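Long-range contacts in polyketide biosynthesis 3-hydroxy-3-methylglutaryl-ACP synthase PksG (Bacillus subtilis, PDB 4YXT), which catalyses the aldol condensation of an acetyl group on an acyl carrier protein with a beta-ketothioester polyketide intermediate during synthesis of the antibiotic bacillaene: residues Y246-T251 / I321-Y326; S116-F121 / A300-A305; N239-F244 / T263-V268; M256-H261 / T278-R283. The protein carries 1 engineered substitution. All coordinates share one frame; numbering follows the deposited sequence.

Contact 1 (Y246-T251 / I321-Y326)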
loop_
_atom_site.group_PDB
_atom_site.type_symbol
_atom_site.label_atom_id
_atom_site.label_comp_id
_atom_site.label_asym_id
_atom_site.label_seq_id
_atom_site.Cartn_x
_atom_site.Cartn_y
_atom_site.Cartn_z
ATOM N N TYR A 246 9.044 -28.507 0.947
ATOM C CA TYR A 246 9.895 -27.488 1.626
ATOM C C TYR A 246 8.998 -26.490 2.304
ATOM O O TYR A 246 7.792 -26.411 1.986
ATOM C CB TYR A 246 10.754 -26.766 0.626
ATOM C CG TYR A 246 11.746 -27.660 -0.105
ATOM C CD1 TYR A 246 12.966 -27.993 0.487
ATOM C CD2 TYR A 246 11.445 -28.198 -1.371
ATOM C CE1 TYR A 246 13.884 -28.793 -0.148
ATOM C CE2 TYR A 246 12.362 -28.999 -2.022
ATOM C CZ TYR A 246 13.577 -29.301 -1.391
ATOM O OH TYR A 246 14.507 -30.065 -1.979
ATOM N N LEU A 247 9.586 -25.681 3.198
ATOM C CA LEU A 247 8.841 -24.701 3.914
ATOM C C LEU A 247 9.676 -23.482 3.892
ATOM O O LEU A 247 10.910 -23.544 4.049
ATOM C CB LEU A 247 8.540 -25.146 5.373
ATOM C CG LEU A 247 7.474 -26.242 5.527
ATOM C CD1 LEU A 247 7.529 -26.842 6.935
ATOM C CD2 LEU A 247 6.089 -25.657 5.326
ATOM N N ALA A 248 9.022 -22.344 3.677
ATOM C CA ALA A 248 9.757 -21.113 3.718
ATOM C C ALA A 248 9.075 -20.247 4.688
ATOM O O ALA A 248 7.845 -20.230 4.759
ATOM C CB ALA A 248 9.778 -20.461 2.340
ATOM N N TYR A 249 9.837 -19.495 5.463
ATOM C CA TYR A 249 9.194 -18.667 6.445
ATOM C C TYR A 249 9.780 -17.238 6.375
ATOM O O TYR A 249 10.933 -17.047 5.909
ATOM C CB TYR A 249 9.475 -19.151 7.851
ATOM C CG TYR A 249 9.113 -20.516 8.206
ATOM C CD1 TYR A 249 8.008 -20.778 9.046
ATOM C CD2 TYR A 249 9.885 -21.577 7.776
ATOM C CE1 TYR A 249 7.700 -22.059 9.446
ATOM C CE2 TYR A 249 9.578 -22.884 8.147
ATOM C CZ TYR A 249 8.498 -23.122 8.994
ATOM O OH TYR A 249 8.240 -24.423 9.358
ATOM N N HIS A 250 9.009 -16.280 6.913
ATOM C CA HIS A 250 9.547 -14.975 7.203
ATOM C C HIS A 250 10.713 -15.171 8.171
ATOM O O HIS A 250 10.520 -15.729 9.273
ATOM C CB HIS A 250 8.543 -14.071 7.873
ATOM C CG HIS A 250 9.153 -12.786 8.305
ATOM N ND1 HIS A 250 9.756 -11.948 7.416
ATOM C CD2 HIS A 250 9.263 -12.197 9.518
ATOM C CE1 HIS A 250 10.278 -10.922 8.063
ATOM N NE2 HIS A 250 9.977 -11.042 9.340
ATOM N N THR A 251 11.898 -14.730 7.737
ATOM C CA THR A 251 13.166 -15.016 8.412
ATOM C C THR A 251 13.818 -13.714 8.931
ATOM O O THR A 251 14.620 -13.077 8.227
ATOM C CB THR A 251 14.130 -15.765 7.460
ATOM O OG1 THR A 251 13.446 -16.871 6.848
ATOM C CG2 THR A 251 15.335 -16.311 8.197
ATOM N N ILE A 321 5.716 -26.061 -2.141
ATOM C CA ILE A 321 6.401 -25.289 -1.110
ATOM C C ILE A 321 5.339 -24.547 -0.263
ATOM O O ILE A 321 4.447 -23.866 -0.805
ATOM C CB ILE A 321 7.379 -24.228 -1.696
ATOM C CG1 ILE A 321 8.581 -24.854 -2.413
ATOM C CG2 ILE A 321 7.937 -23.390 -0.580
ATOM C CD1 ILE A 321 9.400 -23.895 -3.269
ATOM N N GLY A 322 5.424 -24.693 1.059
ATOM C CA GLY A 322 4.541 -24.007 1.955
ATOM C C GLY A 322 5.225 -22.745 2.421
ATOM O O GLY A 322 6.384 -22.800 2.833
ATOM N N CYS A 323 4.502 -21.614 2.406
ATOM C CA CYS A 323 5.072 -20.322 2.781
ATOM C C CYS A 323 4.319 -19.629 3.902
ATOM O O CYS A 323 3.122 -19.426 3.810
ATOM C CB CYS A 323 5.047 -19.388 1.592
ATOM S SG CYS A 323 6.080 -19.808 0.169
ATOM N N PHE A 324 5.052 -19.154 4.906
ATOM C CA PHE A 324 4.477 -18.446 6.028
ATOM C C PHE A 324 5.005 -17.064 6.057
ATOM O O PHE A 324 6.167 -16.897 6.223
ATOM C CB PHE A 324 4.842 -19.105 7.354
ATOM C CG PHE A 324 4.425 -18.308 8.544
ATOM C CD1 PHE A 324 3.071 -18.075 8.795
ATOM C CD2 PHE A 324 5.360 -17.783 9.395
ATOM C CE1 PHE A 324 2.659 -17.323 9.886
ATOM C CE2 PHE A 324 4.972 -17.029 10.494
ATOM C CZ PHE A 324 3.616 -16.784 10.739
ATOM N N SER A 325 4.125 -16.080 5.993
ATOM C CA SER A 325 4.474 -14.656 6.101
ATOM C C SER A 325 3.985 -14.019 7.396
ATOM O O SER A 325 2.856 -14.283 7.877
ATOM C CB SER A 325 3.826 -13.931 4.894
ATOM O OG SER A 325 3.801 -12.524 5.003
ATOM N N TYR A 326 4.817 -13.134 7.954
ATOM C CA TYR A 326 4.459 -12.417 9.157
ATOM C C TYR A 326 4.920 -10.999 9.041
ATOM O O TYR A 326 6.034 -10.734 8.672
ATOM C CB TYR A 326 5.138 -13.000 10.396
ATOM C CG TYR A 326 4.781 -12.203 11.665
ATOM C CD1 TYR A 326 5.652 -11.288 12.218
ATOM C CD2 TYR A 326 3.529 -12.375 12.289
ATOM C CE1 TYR A 326 5.298 -10.558 13.353
ATOM C CE2 TYR A 326 3.175 -11.642 13.411
ATOM C CZ TYR A 326 4.069 -10.738 13.936
ATOM O OH TYR A 326 3.669 -10.001 15.011
#

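Contact 2 (S116-F121 / A300-A305)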
loop_
_atom_site.group_PDB
_atom_site.type_symbol
_atom_site.label_atom_id
_atom_site.label_comp_id
_atom_site.label_asym_id
_atom_site.label_seq_id
_atom_site.Cartn_x
_atom_site.Cartn_y
_atom_site.Cartn_z
ATOM N N SER A 116 4.191 -6.852 3.941
ATOM C CA SER A 116 3.995 -6.053 2.763
ATOM C C SER A 116 4.241 -6.842 1.467
ATOM O O SER A 116 3.504 -6.717 0.534
ATOM C CB SER A 116 4.895 -4.828 2.821
ATOM O OG SER A 116 6.227 -5.266 2.594
ATOM N N GLY A 117 5.280 -7.667 1.463
ATOM C CA GLY A 117 5.712 -8.365 0.334
ATOM C C GLY A 117 4.597 -9.288 -0.135
ATOM O O GLY A 117 4.201 -9.227 -1.285
ATOM N N THR A 118 4.095 -10.106 0.777
ATOM C CA THR A 118 2.981 -11.004 0.509
ATOM C C THR A 118 1.672 -10.340 0.074
ATOM O O THR A 118 0.896 -10.887 -0.776
ATOM C CB THR A 118 2.749 -11.839 1.787
ATOM O OG1 THR A 118 3.837 -12.757 1.918
ATOM C CG2 THR A 118 1.453 -12.587 1.740
ATOM N N ALA A 119 1.360 -9.232 0.718
ATOM C CA ALA A 119 0.200 -8.417 0.391
ATOM C C ALA A 119 0.370 -8.054 -1.086
ATOM O O ALA A 119 -0.473 -8.360 -1.902
ATOM C CB ALA A 119 0.131 -7.163 1.276
ATOM N N GLY A 120 1.507 -7.509 -1.439
ATOM C CA GLY A 120 1.807 -7.184 -2.847
ATOM C C GLY A 120 1.544 -8.336 -3.821
ATOM O O GLY A 120 0.806 -8.210 -4.814
ATOM N N PHE A 121 2.166 -9.472 -3.512
ATOM C CA PHE A 121 2.153 -10.638 -4.375
ATOM C C PHE A 121 0.769 -11.226 -4.458
ATOM O O PHE A 121 0.349 -11.631 -5.535
ATOM C CB PHE A 121 3.182 -11.652 -3.840
ATOM C CG PHE A 121 3.097 -13.013 -4.452
ATOM C CD1 PHE A 121 3.530 -13.230 -5.743
ATOM C CD2 PHE A 121 2.616 -14.076 -3.727
ATOM C CE1 PHE A 121 3.453 -14.488 -6.311
ATOM C CE2 PHE A 121 2.540 -15.353 -4.285
ATOM C CZ PHE A 121 2.978 -15.554 -5.571
ATOM N N ALA A 300 10.797 -8.121 2.500
ATOM C CA ALA A 300 11.279 -9.024 1.443
ATOM C C ALA A 300 11.846 -10.322 2.008
ATOM O O ALA A 300 12.341 -11.199 1.233
ATOM C CB ALA A 300 12.317 -8.317 0.608
ATOM N N ALA A 301 11.772 -10.494 3.323
ATOM C CA ALA A 301 12.417 -11.654 3.974
ATOM C C ALA A 301 11.854 -12.981 3.479
ATOM O O ALA A 301 12.617 -13.852 3.050
ATOM C CB ALA A 301 12.325 -11.598 5.532
ATOM N N LEU A 302 10.554 -13.189 3.590
ATOM C CA LEU A 302 10.004 -14.451 3.083
ATOM C C LEU A 302 10.359 -14.699 1.601
ATOM O O LEU A 302 10.637 -15.810 1.224
ATOM C CB LEU A 302 8.494 -14.499 3.255
ATOM C CG LEU A 302 7.842 -15.687 2.562
ATOM C CD1 LEU A 302 8.186 -16.990 3.287
ATOM C CD2 LEU A 302 6.367 -15.426 2.564
ATOM N N PHE A 303 10.285 -13.688 0.746
ATOM C CA PHE A 303 10.684 -13.910 -0.628
ATOM C C PHE A 303 12.128 -14.394 -0.758
ATOM O O PHE A 303 12.374 -15.250 -1.590
ATOM C CB PHE A 303 10.475 -12.663 -1.488
ATOM C CG PHE A 303 9.025 -12.276 -1.688
ATOM C CD1 PHE A 303 7.998 -13.241 -1.700
ATOM C CD2 PHE A 303 8.695 -10.950 -1.933
ATOM C CE1 PHE A 303 6.676 -12.854 -1.896
ATOM C CE2 PHE A 303 7.362 -10.560 -2.133
ATOM C CZ PHE A 303 6.367 -11.524 -2.125
ATOM N N LEU A 304 13.048 -13.840 0.056
ATOM C CA LEU A 304 14.430 -14.212 0.078
ATOM C C LEU A 304 14.642 -15.650 0.495
ATOM O O LEU A 304 15.553 -16.313 -0.034
ATOM C CB LEU A 304 15.222 -13.262 1.025
ATOM C CG LEU A 304 16.745 -13.344 1.053
ATOM C CD1 LEU A 304 17.319 -12.933 -0.276
ATOM C CD2 LEU A 304 17.351 -12.500 2.179
ATOM N N ALA A 305 13.830 -16.125 1.457
ATOM C CA ALA A 305 13.867 -17.514 1.912
ATOM C C ALA A 305 13.273 -18.401 0.836
ATOM O O ALA A 305 13.667 -19.573 0.617
ATOM C CB ALA A 305 13.067 -17.679 3.229
#

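Contact 3 (N239-F244 / T263-V268)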
loop_
_atom_site.group_PDB
_atom_site.type_symbol
_atom_site.label_atom_id
_atom_site.label_comp_id
_atom_site.label_asym_id
_atom_site.label_seq_id
_atom_site.Cartn_x
_atom_site.Cartn_y
_atom_site.Cartn_z
ATOM N N ASN A 239 -1.744 -31.452 5.289
ATOM C CA ASN A 239 -0.918 -32.084 6.301
ATOM C C ASN A 239 0.442 -31.403 6.325
ATOM O O ASN A 239 1.132 -31.328 5.307
ATOM C CB ASN A 239 -0.765 -33.603 6.005
ATOM C CG ASN A 239 -0.083 -34.343 7.122
ATOM O OD1 ASN A 239 1.135 -34.302 7.267
ATOM N ND2 ASN A 239 -0.868 -34.986 7.950
ATOM N N TYR A 240 0.791 -30.847 7.477
ATOM C CA TYR A 240 1.966 -30.015 7.576
ATOM C C TYR A 240 3.270 -30.783 7.209
ATOM O O TYR A 240 4.231 -30.190 6.748
ATOM C CB TYR A 240 2.068 -29.482 8.984
ATOM C CG TYR A 240 2.955 -28.287 9.146
ATOM C CD1 TYR A 240 2.552 -27.020 8.709
ATOM C CD2 TYR A 240 4.173 -28.387 9.755
ATOM C CE1 TYR A 240 3.360 -25.888 8.896
ATOM C CE2 TYR A 240 4.987 -27.264 9.933
ATOM C CZ TYR A 240 4.589 -26.025 9.496
ATOM O OH TYR A 240 5.454 -24.931 9.704
ATOM N N GLN A 241 3.284 -32.096 7.419
ATOM C CA GLN A 241 4.418 -32.921 6.993
ATOM C C GLN A 241 4.321 -33.354 5.552
ATOM O O GLN A 241 5.281 -33.205 4.817
ATOM C CB GLN A 241 4.567 -34.187 7.852
ATOM C CG GLN A 241 5.105 -33.988 9.264
ATOM C CD GLN A 241 5.543 -35.311 9.876
ATOM O OE1 GLN A 241 4.847 -35.896 10.722
ATOM N NE2 GLN A 241 6.684 -35.815 9.411
ATOM N N ASP A 242 3.186 -33.899 5.153
ATOM C CA ASP A 242 3.068 -34.624 3.875
ATOM C C ASP A 242 2.921 -33.737 2.645
ATOM O O ASP A 242 3.518 -34.027 1.611
ATOM C CB ASP A 242 1.883 -35.610 3.895
ATOM C CG ASP A 242 1.969 -36.653 5.006
ATOM O OD1 ASP A 242 3.083 -36.944 5.529
ATOM O OD2 ASP A 242 0.892 -37.200 5.362
ATOM N N THR A 243 2.155 -32.647 2.770
ATOM C CA THR A 243 1.752 -31.798 1.630
ATOM C C THR A 243 2.871 -30.973 1.008
ATOM O O THR A 243 2.848 -30.649 -0.206
ATOM C CB THR A 243 0.633 -30.829 2.088
ATOM O OG1 THR A 243 -0.361 -31.581 2.789
ATOM C CG2 THR A 243 -0.016 -30.103 0.933
ATOM N N PHE A 244 3.841 -30.621 1.845
ATOM C CA PHE A 244 4.866 -29.652 1.518
ATOM C C PHE A 244 6.232 -30.325 1.574
ATOM O O PHE A 244 6.601 -30.866 2.608
ATOM C CB PHE A 244 4.819 -28.473 2.519
ATOM C CG PHE A 244 3.417 -27.983 2.800
ATOM C CD1 PHE A 244 2.731 -27.217 1.854
ATOM C CD2 PHE A 244 2.775 -28.339 3.962
ATOM C CE1 PHE A 244 1.452 -26.808 2.074
ATOM C CE2 PHE A 244 1.493 -27.925 4.199
ATOM C CZ PHE A 244 0.824 -27.154 3.256
ATOM N N THR A 263 8.278 -25.808 17.082
ATOM C CA THR A 263 7.002 -25.572 17.685
ATOM C C THR A 263 5.938 -26.170 16.808
ATOM O O THR A 263 5.161 -26.991 17.267
ATOM C CB THR A 263 6.779 -24.072 17.850
ATOM O OG1 THR A 263 7.865 -23.511 18.616
ATOM C CG2 THR A 263 5.480 -23.790 18.562
ATOM N N MET A 264 5.918 -25.822 15.519
ATOM C CA MET A 264 4.863 -26.351 14.623
ATOM C C MET A 264 4.837 -27.864 14.553
ATOM O O MET A 264 3.759 -28.483 14.588
ATOM C CB MET A 264 5.015 -25.803 13.198
ATOM C CG MET A 264 4.697 -24.326 13.077
ATOM S SD MET A 264 3.001 -23.964 13.586
ATOM C CE MET A 264 1.990 -24.668 12.288
ATOM N N MET A 265 6.022 -28.458 14.392
ATOM C CA MET A 265 6.132 -29.922 14.236
ATOM C C MET A 265 5.629 -30.666 15.474
ATOM O O MET A 265 5.020 -31.712 15.334
ATOM C CB MET A 265 7.586 -30.356 13.976
ATOM C CG MET A 265 8.088 -30.030 12.598
ATOM S SD MET A 265 7.139 -30.801 11.256
ATOM C CE MET A 265 7.196 -29.326 10.262
ATOM N N ARG A 266 5.888 -30.132 16.670
ATOM C CA ARG A 266 5.352 -30.728 17.912
ATOM C C ARG A 266 3.802 -30.571 18.041
ATOM O O ARG A 266 3.142 -31.448 18.611
ATOM C CB ARG A 266 6.093 -30.159 19.138
ATOM C CG ARG A 266 7.526 -30.684 19.288
ATOM C CD ARG A 266 8.459 -29.695 20.028
ATOM N NE ARG A 266 8.439 -29.847 21.492
ATOM C CZ ARG A 266 7.681 -29.142 22.341
ATOM N NH1 ARG A 266 6.866 -28.176 21.912
ATOM N NH2 ARG A 266 7.745 -29.414 23.641
ATOM N N LYS A 267 3.257 -29.461 17.511
ATOM C CA LYS A 267 1.798 -29.180 17.428
ATOM C C LYS A 267 1.075 -30.000 16.390
ATOM O O LYS A 267 -0.058 -30.360 16.581
ATOM C CB LYS A 267 1.538 -27.699 17.133
ATOM C CG LYS A 267 1.937 -26.810 18.293
ATOM C CD LYS A 267 1.631 -25.333 18.078
ATOM C CE LYS A 267 1.424 -24.648 19.423
ATOM N NZ LYS A 267 0.065 -24.979 19.975
ATOM N N VAL A 268 1.713 -30.292 15.275
ATOM C CA VAL A 268 1.175 -31.290 14.371
ATOM C C VAL A 268 2.196 -32.419 14.342
ATOM O O VAL A 268 3.063 -32.434 13.495
ATOM C CB VAL A 268 0.958 -30.692 12.975
ATOM C CG1 VAL A 268 0.213 -31.678 12.102
ATOM C CG2 VAL A 268 0.216 -29.361 13.080
#

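Contact 4 (M256-H261 / T278-R283)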
loop_
_atom_site.group_PDB
_atom_site.type_symbol
_atom_site.label_atom_id
_atom_site.label_comp_id
_atom_site.label_asym_id
_atom_site.label_seq_id
_atom_site.Cartn_x
_atom_site.Cartn_y
_atom_site.Cartn_z
ATOM N N MET A 256 15.149 -17.820 14.821
ATOM C CA MET A 256 13.692 -17.634 14.972
ATOM C C MET A 256 12.980 -18.734 14.197
ATOM O O MET A 256 12.112 -19.436 14.694
ATOM C CB MET A 256 13.268 -16.264 14.412
ATOM C CG MET A 256 11.765 -15.998 14.432
ATOM S SD MET A 256 11.278 -15.620 16.124
ATOM C CE MET A 256 11.861 -13.921 16.218
ATOM N N VAL A 257 13.418 -18.932 12.971
ATOM C CA VAL A 257 12.782 -19.906 12.139
ATOM C C VAL A 257 12.951 -21.367 12.627
ATOM O O VAL A 257 12.024 -22.207 12.565
ATOM C CB VAL A 257 13.272 -19.701 10.713
ATOM C CG1 VAL A 257 12.715 -20.789 9.818
ATOM C CG2 VAL A 257 12.831 -18.316 10.256
ATOM N N LYS A 258 14.145 -21.699 13.050
ATOM C CA LYS A 258 14.362 -23.029 13.638
ATOM C C LYS A 258 13.482 -23.263 14.855
ATOM O O LYS A 258 12.931 -24.324 15.015
ATOM C CB LYS A 258 15.815 -23.247 14.013
ATOM C CG LYS A 258 16.118 -24.694 14.358
ATOM C CD LYS A 258 17.614 -24.878 14.502
ATOM C CE LYS A 258 17.968 -26.199 15.168
ATOM N NZ LYS A 258 19.203 -26.774 14.543
ATOM N N GLY A 259 13.363 -22.261 15.710
ATOM C CA GLY A 259 12.431 -22.327 16.840
ATOM C C GLY A 259 10.997 -22.592 16.423
ATOM O O GLY A 259 10.344 -23.463 16.997
ATOM N N ALA A 260 10.491 -21.849 15.428
ATOM C CA ALA A 260 9.096 -21.980 15.005
ATOM C C ALA A 260 8.825 -23.258 14.284
ATOM O O ALA A 260 7.755 -23.826 14.445
ATOM C CB ALA A 260 8.686 -20.830 14.114
ATOM N N HIS A 261 9.765 -23.736 13.474
ATOM C CA HIS A 261 9.574 -25.068 12.863
ATOM C C HIS A 261 9.416 -26.156 13.951
ATOM O O HIS A 261 8.564 -27.007 13.836
ATOM C CB HIS A 261 10.727 -25.422 11.882
ATOM C CG HIS A 261 10.720 -26.852 11.427
ATOM N ND1 HIS A 261 11.477 -27.832 12.039
ATOM C CD2 HIS A 261 10.031 -27.473 10.440
ATOM C CE1 HIS A 261 11.279 -28.985 11.433
ATOM N NE2 HIS A 261 10.404 -28.804 10.460
ATOM N N THR A 278 15.601 -33.819 11.481
ATOM C CA THR A 278 15.623 -34.429 10.161
ATOM C C THR A 278 14.756 -33.584 9.193
ATOM O O THR A 278 15.189 -33.191 8.107
ATOM C CB THR A 278 15.163 -35.901 10.260
ATOM O OG1 THR A 278 16.099 -36.617 11.083
ATOM C CG2 THR A 278 15.098 -36.559 8.900
ATOM N N ASP A 279 13.535 -33.300 9.628
ATOM C CA ASP A 279 12.659 -32.474 8.889
ATOM C C ASP A 279 13.227 -31.031 8.696
ATOM O O ASP A 279 13.087 -30.458 7.632
ATOM C CB ASP A 279 11.292 -32.495 9.586
ATOM C CG ASP A 279 10.224 -31.899 8.752
ATOM O OD1 ASP A 279 9.827 -32.493 7.744
ATOM O OD2 ASP A 279 9.796 -30.812 9.107
ATOM N N PHE A 280 13.861 -30.460 9.711
ATOM C CA PHE A 280 14.489 -29.159 9.558
ATOM C C PHE A 280 15.513 -29.126 8.397
ATOM O O PHE A 280 15.560 -28.155 7.616
ATOM C CB PHE A 280 15.140 -28.735 10.852
ATOM C CG PHE A 280 15.894 -27.417 10.765
ATOM C CD1 PHE A 280 15.233 -26.198 10.853
ATOM C CD2 PHE A 280 17.270 -27.405 10.586
ATOM C CE1 PHE A 280 15.949 -24.987 10.788
ATOM C CE2 PHE A 280 17.981 -26.208 10.502
ATOM C CZ PHE A 280 17.321 -24.994 10.617
ATOM N N LEU A 281 16.332 -30.181 8.322
ATOM C CA LEU A 281 17.448 -30.266 7.400
ATOM C C LEU A 281 16.978 -30.440 6.000
ATOM O O LEU A 281 17.469 -29.808 5.132
ATOM C CB LEU A 281 18.286 -31.499 7.690
ATOM C CG LEU A 281 19.228 -31.464 8.850
ATOM C CD1 LEU A 281 19.977 -32.791 8.837
ATOM C CD2 LEU A 281 20.145 -30.262 8.731
ATOM N N THR A 282 16.020 -31.345 5.798
ATOM C CA THR A 282 15.395 -31.536 4.503
ATOM C C THR A 282 14.619 -30.294 3.985
ATOM O O THR A 282 14.865 -29.820 2.883
ATOM C CB THR A 282 14.435 -32.702 4.612
ATOM O OG1 THR A 282 15.171 -33.824 5.069
ATOM C CG2 THR A 282 13.843 -33.040 3.299
ATOM N N ARG A 283 13.709 -29.760 4.800
ATOM C CA ARG A 283 12.663 -28.902 4.296
ATOM C C ARG A 283 12.821 -27.454 4.544
ATOM O O ARG A 283 12.094 -26.664 3.968
ATOM C CB ARG A 283 11.357 -29.310 4.945
ATOM C CG ARG A 283 10.902 -30.665 4.498
ATOM C CD ARG A 283 9.415 -30.743 4.636
ATOM N NE ARG A 283 8.963 -30.530 5.995
ATOM C CZ ARG A 283 7.687 -30.427 6.324
ATOM N NH1 ARG A 283 6.719 -30.489 5.386
ATOM N NH2 ARG A 283 7.374 -30.289 7.590
#

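Contact 1 (Y246-T251 / I321-Y326)
His-250 leaves the end of strand 246-249 and lays its imidazole against the backbone of Tyr-326. With CG anti to the backbone N (chi1 174°), the ring is carried over to Tyr-326 O. CB meets Tyr-326 N at 3.8 Å, CG comes to 3.8 Å from Tyr-326 O, and CD2 approaches that same oxygen most closely, at 3.6 Å. The two nitrogens, ND1 and NE2, lie farther off, because the oxygen sits over one ring face, displaced toward the rim. This is contact with the face, so the ring nitrogens do not point at that carbonyl. The backbone behind the ring is held by the last of four rungs, His-250 N to Phe-324 O at 3.0 Å. The other three are Gly-322 N to Tyr-246 O, Ala-248 N to Gly-322 O (2.8 Å) and Phe-324 N to Ala-248 O, the ladder of two parallel strands whose directions differ by 17°. Side chains alternate between the faces. Ala-248 and Cys-323 share one face with Tyr-246 and Ile-321; here Tyr-246 and Cys-323 touch helix 301-312. Leu-247, Tyr-249 and Phe-324 occupy the other, where Tyr-249 and Phe-324 cross at about a right angle, CD1 of the tyrosine being 4.0 Å from CB of the phenylalanine; helix 213-234 covers this pair. Past the strand, His-250, by similarity the proton donor/acceptor, also packs on Cys-114, the presumed acyl-thioester nucleophile. This is consistent with the histidine beside the nucleophilic cysteine in the active site of HMG-CoA synthases, which have the thiolase fold.

Contact 2 (S116-F121 / A300-A305)
Phe-303 drives the rim of its ring against Gly-117 and Phe-121 where two buried helices, 116-130 and 301-312, meet near the centre of the chain, as the core helices do in the thiolase fold. The axes of 116-121 and 301-305 make an angle of 77°, and Phe-303 has the largest share of the buried area of any residue here. CZ of Phe-303 is 3.6 Å from CB of Phe-121, which also lies at the ring edge. Next to this wedge, CD2 of Leu-302 touches OG1 of Thr-118 at 3.7 Å. The polar needs of that threonine hydroxyl are met elsewhere, by Tyr-335 OH and, weakly, by Ser-325 OG. Farther out, Tyr-335 of strand 331-339 touches Phe-121, Leu-302 and Phe-303, while Val-173 and Val-175 of strand 170-178 touch Phe-303. Helix 116-130 also reaches the dimer interface, where Ala-119 packs on Phe-108 of the second subunit. Gly-117 presents no side chain to the ring, which therefore comes up to bare backbone: the edge of Phe-303 abuts Gly-117 O, 3.3 Å from CZ, while this oxygen accepts the helical bond from Phe-121 N.

Contact 3 (N239-F244 / T263-V268)
Asn-239 OD1 takes the backbone N of Asp-242 at 3.0 Å and, weakly, that of Gln-241, shaping the turn from which Tyr-240 and Gln-241 meet Met-264 and Met-265. This is an Asx motif, and the bond from Asn-239 N to Thr-243 OG1 (2.9 Å) fastens the turn a second time. Tyr-240 carries most of the loop's share of the contact. Its CG is anti to the backbone N (chi1 -162°), which sends the ring out of the loop toward helix 254-267. Met-264, bent at chi2 and chi3, folds over one ring face: CE stands 4.2 Å from the centroid of the Tyr-240 ring in a CH-pi contact, and CG lies 3.5 Å from Tyr-240 OH. The sulfur of Met-265 instead lies at the ring edge, 5.3 Å from the Tyr-240 centroid. Where the helix ends, Val-268 CG1 touches Tyr-240 CB at 4.2 Å. The phenol oxygen is hydrogen-bonded to Tyr-249 OH, and Phe-228 of helix 213-234 meets the ring edge-to-face. Both methionines thus make Met-aromatic contacts, Met-264 with its methyl over the face and Met-265 with its sulfur at the edge; they join the loop entering strand 246-249 to the C-terminal end of the helix that follows that strand.

Contact 4 (M256-H261 / T278-R283)
His-261 and Asp-279 form the one hydrogen bond between these helix segments, nearly straight (165°) from NE2 to OD2 and modelled at 2.5 Å, a doubtful length best taken with caution. OD2 lies at the ring edge, near its plane, and the carboxylate is turned only 16° from the imidazole. Among the ionic contacts, a salt bridge within helix 273-283 joins OD1 of Asp-279 to NE of Arg-283 at 2.8 Å, and Lys-258 NZ has a long, weak ion pair with Glu-277. NH1 of the arginine bonds the carbonyl oxygens of Tyr-240 and Phe-244. Aromatic contacts make up the rest. The Lys-258 chain, straight as far as CE and bent at chi4, crosses one face of the Phe-280 ring at about a right angle: CG is 4.0 Å from the centroid of the Phe-280 ring in a CH-pi contact, and NZ makes an off-centre cation-pi contact at 4.7 Å from it. Between the two groupings, CE1 of His-261 packs against CB of Phe-280 at 3.9 Å. Asp-279 thus joins a histidine on one helix to an arginine on its own; through this pairing the carboxylate would be expected to stabilise a protonated His-261, while the positive charge of Arg-283 nearby may partly offset that effect.

In the fold
Contacts 1, 3 and 4 cluster on one side of the chain, with centres 11 to 13 Å apart, while contact 2 lies deeper, its centre about 10 Å from that of contact 1. Segment 116-121 comes first along the chain; 239-244, 246-251, 256-261, 263-268 and 278-283 follow in order, then 300-305 and 321-326. Strand 319-327 closes contact 1, and along the chain contact 4 is nested within the loop it closes. Contacts 3 and 4 share helix 254-267, and Arg-283 ties both to strand 246-249. Contact 2 joins the N- and C-terminal family regions. His-250, the proton donor/acceptor by similarity, lies at the end of strand 246-249, where contacts 1 and 2 touch.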